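Local coordinates for protein enoyl-CoA hydratase (Mycobacterium avium, PDB 3OC7) that probably hydrates the double bond of 2-enoyl-CoA thioesters in fatty acid metabolism, as a member of the crotonase family, at residues V21-N27 with V58-T64. Residues are numbered along the deposited sequence; the frame is centred on the assembly and turned at random.
Sequences VARLTLN and VVVLAHT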
ATOM      1  N   VAL A  21      18.779 -25.360  -3.959  1.00 16.85           N
ATOM      2  CA  VAL A  21      17.612 -25.194  -3.088  1.00 15.87           C
ATOM      3  C   VAL A  21      17.583 -26.188  -1.902  1.00 14.99           C
ATOM      4  O   VAL A  21      17.921 -27.385  -2.045  1.00 15.27           O
ATOM      5  CB  VAL A  21      16.266 -25.238  -3.915  1.00 15.81           C
ATOM      6  CG1 VAL A  21      16.113 -26.556  -4.694  1.00 18.08           C
ATOM      7  CG2 VAL A  21      15.040 -24.963  -3.038  1.00 17.83           C
ATOM      8  N   ALA A  22      17.201 -25.682  -0.730  1.00 13.32           N
ATOM      9  CA  ALA A  22      16.877 -26.513   0.440  1.00 13.50           C
ATOM     10  C   ALA A  22      15.371 -26.472   0.747  1.00 13.26           C
ATOM     11  O   ALA A  22      14.776 -25.392   0.732  1.00 13.78           O
ATOM     12  CB  ALA A  22      17.701 -26.077   1.673  1.00 13.48           C
ATOM     13  N   ARG A  23      14.758 -27.632   1.007  1.00 13.11           N
ATOM     14  CA  ARG A  23      13.329 -27.743   1.374  1.00 12.94           C
ATOM     15  C   ARG A  23      13.180 -28.081   2.860  1.00 12.63           C
ATOM     16  O   ARG A  23      13.728 -29.103   3.316  1.00 13.55           O
ATOM     17  CB  ARG A  23      12.626 -28.793   0.498  1.00 13.62           C
ATOM     18  CG  ARG A  23      11.107 -28.943   0.695  1.00 17.14           C
ATOM     19  CD  ARG A  23      10.503 -29.939  -0.303  1.00 23.02           C
ATOM     20  NE  ARG A  23      10.250 -29.310  -1.601  1.00 26.11           N
ATOM     21  CZ  ARG A  23       9.041 -29.033  -2.092  1.00 26.35           C
ATOM     22  NH1 ARG A  23       7.947 -29.354  -1.412  1.00 27.95           N
ATOM     23  NH2 ARG A  23       8.925 -28.437  -3.272  1.00 28.05           N
ATOM     24  N   LEU A  24      12.478 -27.219   3.608  1.00 11.87           N
ATOM     25  CA  LEU A  24      12.126 -27.450   5.020  1.00 11.82           C
ATOM     26  C   LEU A  24      10.642 -27.797   5.116  1.00 11.81           C
ATOM     27  O   LEU A  24       9.785 -26.944   4.808  1.00 11.83           O
ATOM     28  CB  LEU A  24      12.435 -26.200   5.881  1.00 12.62           C
ATOM     29  CG  LEU A  24      13.854 -25.613   5.867  1.00 12.94           C
ATOM     30  CD1 LEU A  24      13.983 -24.352   6.708  1.00 13.11           C
ATOM     31  CD2 LEU A  24      14.924 -26.633   6.300  1.00 15.41           C
ATOM     32  N   THR A  25      10.316 -29.030   5.517  1.00 11.97           N
ATOM     33  CA  THR A  25       8.910 -29.482   5.545  1.00 12.14           C
ATOM     34  C   THR A  25       8.375 -29.626   6.973  1.00 12.20           C
ATOM     35  O   THR A  25       8.885 -30.444   7.760  1.00 12.81           O
ATOM     36  CB  THR A  25       8.705 -30.857   4.793  1.00 11.54           C
ATOM     37  OG1 THR A  25       9.293 -30.788   3.481  1.00 13.04           O
ATOM     38  CG2 THR A  25       7.199 -31.272   4.692  1.00 13.73           C
ATOM     39  N   LEU A  26       7.331 -28.861   7.297  1.00 12.14           N
ATOM     40  CA  LEU A  26       6.599 -29.033   8.575  1.00 12.66           C
ATOM     41  C   LEU A  26       5.891 -30.406   8.578  1.00 13.23           C
ATOM     42  O   LEU A  26       5.087 -30.686   7.683  1.00 13.07           O
ATOM     43  CB  LEU A  26       5.586 -27.891   8.810  1.00 12.87           C
ATOM     44  CG  LEU A  26       6.056 -26.431   8.724  1.00 14.57           C
ATOM     45  CD1 LEU A  26       4.885 -25.461   8.773  1.00 17.09           C
ATOM     46  CD2 LEU A  26       7.049 -26.110   9.823  1.00 15.80           C
ATOM     47  N   ASN A  27       6.196 -31.249   9.571  1.00 13.48           N
ATOM     48  CA  ASN A  27       5.735 -32.671   9.606  1.00 13.91           C
ATOM     49  C   ASN A  27       5.370 -33.141  11.032  1.00 14.41           C
ATOM     50  O   ASN A  27       6.027 -34.035  11.612  1.00 14.94           O
ATOM     51  CB  ASN A  27       6.799 -33.585   8.958  1.00 14.51           C
ATOM     52  CG  ASN A  27       6.310 -35.024   8.730  1.00 14.84           C
ATOM     53  OD1 ASN A  27       5.126 -35.286   8.455  1.00 16.39           O
ATOM     54  ND2 ASN A  27       7.248 -35.967   8.808  1.00 18.79           N
ATOM     55  N   VAL A  58      18.274 -20.486  -2.334  1.00 12.76           N
ATOM     56  CA  VAL A  58      16.862 -20.260  -2.009  1.00 11.97           C
ATOM     57  C   VAL A  58      16.333 -21.391  -1.102  1.00 11.24           C
ATOM     58  O   VAL A  58      16.825 -22.542  -1.206  1.00 11.64           O
ATOM     59  CB  VAL A  58      16.006 -20.099  -3.317  1.00 12.09           C
ATOM     60  CG1 VAL A  58      16.056 -21.361  -4.182  1.00 14.41           C
ATOM     61  CG2 VAL A  58      14.545 -19.707  -3.020  1.00 13.02           C
ATOM     62  N   VAL A  59      15.372 -21.068  -0.220  1.00 10.79           N
ATOM     63  CA  VAL A  59      14.649 -22.045   0.634  1.00 11.01           C
ATOM     64  C   VAL A  59      13.154 -22.145   0.310  1.00 10.57           C
ATOM     65  O   VAL A  59      12.509 -21.105   0.081  1.00 10.91           O
ATOM     66  CB  VAL A  59      14.753 -21.611   2.136  1.00 10.62           C
ATOM     67  CG1 VAL A  59      13.875 -22.485   3.070  1.00 12.32           C
ATOM     68  CG2 VAL A  59      16.196 -21.629   2.609  1.00 14.05           C
ATOM     69  N   VAL A  60      12.593 -23.367   0.292  1.00 10.22           N
ATOM     70  CA  VAL A  60      11.127 -23.585   0.243  1.00 10.34           C
ATOM     71  C   VAL A  60      10.614 -24.079   1.606  1.00 10.37           C
ATOM     72  O   VAL A  60      11.159 -25.059   2.150  1.00 11.54           O
ATOM     73  CB  VAL A  60      10.720 -24.592  -0.884  1.00  9.85           C
ATOM     74  CG1 VAL A  60       9.192 -24.913  -0.847  1.00 10.67           C
ATOM     75  CG2 VAL A  60      11.173 -24.087  -2.269  1.00 10.86           C
ATOM     76  N   LEU A  61       9.601 -23.396   2.165  1.00  9.87           N
ATOM     77  CA  LEU A  61       8.931 -23.822   3.402  1.00 10.20           C
ATOM     78  C   LEU A  61       7.610 -24.529   3.027  1.00 10.23           C
ATOM     79  O   LEU A  61       6.634 -23.856   2.635  1.00 10.64           O
ATOM     80  CB  LEU A  61       8.680 -22.619   4.334  1.00 10.27           C
ATOM     81  CG  LEU A  61       7.998 -22.836   5.700  1.00  9.81           C
ATOM     82  CD1 LEU A  61       8.759 -23.824   6.624  1.00 13.19           C
ATOM     83  CD2 LEU A  61       7.746 -21.492   6.434  1.00 12.03           C
ATOM     84  N   ALA A  62       7.581 -25.869   3.169  1.00 10.54           N
ATOM     85  CA  ALA A  62       6.481 -26.758   2.743  1.00 11.01           C
ATOM     86  C   ALA A  62       5.801 -27.440   3.951  1.00 10.90           C
ATOM     87  O   ALA A  62       6.209 -27.209   5.104  1.00 10.90           O
ATOM     88  CB  ALA A  62       7.021 -27.801   1.743  1.00 11.41           C
ATOM     89  N   HIS A  63       4.759 -28.252   3.700  1.00 10.67           N
ATOM     90  CA  HIS A  63       4.049 -28.988   4.786  1.00 11.05           C
ATOM     91  C   HIS A  63       3.501 -30.340   4.312  1.00 12.20           C
ATOM     92  O   HIS A  63       3.247 -30.523   3.105  1.00 12.84           O
ATOM     93  CB  HIS A  63       2.911 -28.147   5.423  1.00 11.44           C
ATOM     94  CG  HIS A  63       1.723 -27.935   4.524  1.00 10.84           C
ATOM     95  ND1 HIS A  63       0.550 -28.658   4.633  1.00 10.85           N
ATOM     96  CD2 HIS A  63       1.522 -27.053   3.511  1.00 11.28           C
ATOM     97  CE1 HIS A  63      -0.312 -28.240   3.721  1.00 11.73           C
ATOM     98  NE2 HIS A  63       0.256 -27.272   3.019  1.00 12.58           N
ATOM     99  N   THR A  64       3.359 -31.276   5.264  1.00 11.81           N
ATOM    100  CA  THR A  64       2.532 -32.483   5.072  1.00 12.84           C
ATOM    101  C   THR A  64       1.128 -32.219   5.630  1.00 13.18           C
ATOM    102  O   THR A  64       0.909 -31.248   6.369  1.00 12.58           O
ATOM    103  CB  THR A  64       3.151 -33.759   5.741  1.00 12.59           C
ATOM    104  OG1 THR A  64       3.227 -33.585   7.160  1.00 13.52           O
ATOM    105  CG2 THR A  64       4.532 -34.085   5.174  1.00 15.43           C
TER
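Arg23 reaches across from strand 21-26 onto Val60 and Ala62 of the parallel strand 58-63. Its CB stands on the sheet face it shares with Val21, Thr25, Val58, Val60 and Ala62. Arg23 CG, anti to the backbone N (chi1 -176°), passes 4.1 Å from Val60 O. The chain runs on extended through CD and then bends at chi3 (-82°), which turns NE and the guanidinium over the neighbouring strand. One face of that group then lies on Val60 CG1, which sits 4.2 Å from the plane, over its centre. Arg23 NH1 continues to Ala62 CB at 3.6 Å.

Beneath, Leu24 N donates to Val60 O at 2.9 Å, nearly in line with the carbonyl. Ala22, Leu24 and Leu26 each bond the second strand through both N and O, and the last such bond runs from Thr64 N to Leu26 O. Past the strand ends, Thr64 OG1 donates to Asn27 OD1 at 2.9 Å.

On the other face, Leu24 CD1 packs on Val59 CG1 at 4.1 Å, and Leu26 CD2 approaches Leu61 CD1. Helix 37-52 covers this side through Ala50, Leu47 and Leu39. Helix 196-208 covers Val21, Val58 and Val60 on the Arg23 side. Strand 21-26, helix 37-52 and strand 58-63 form a beta-alpha-beta crossover in the larger sheet of the crotonase fold, a spiral built from repeated beta-beta-alpha units.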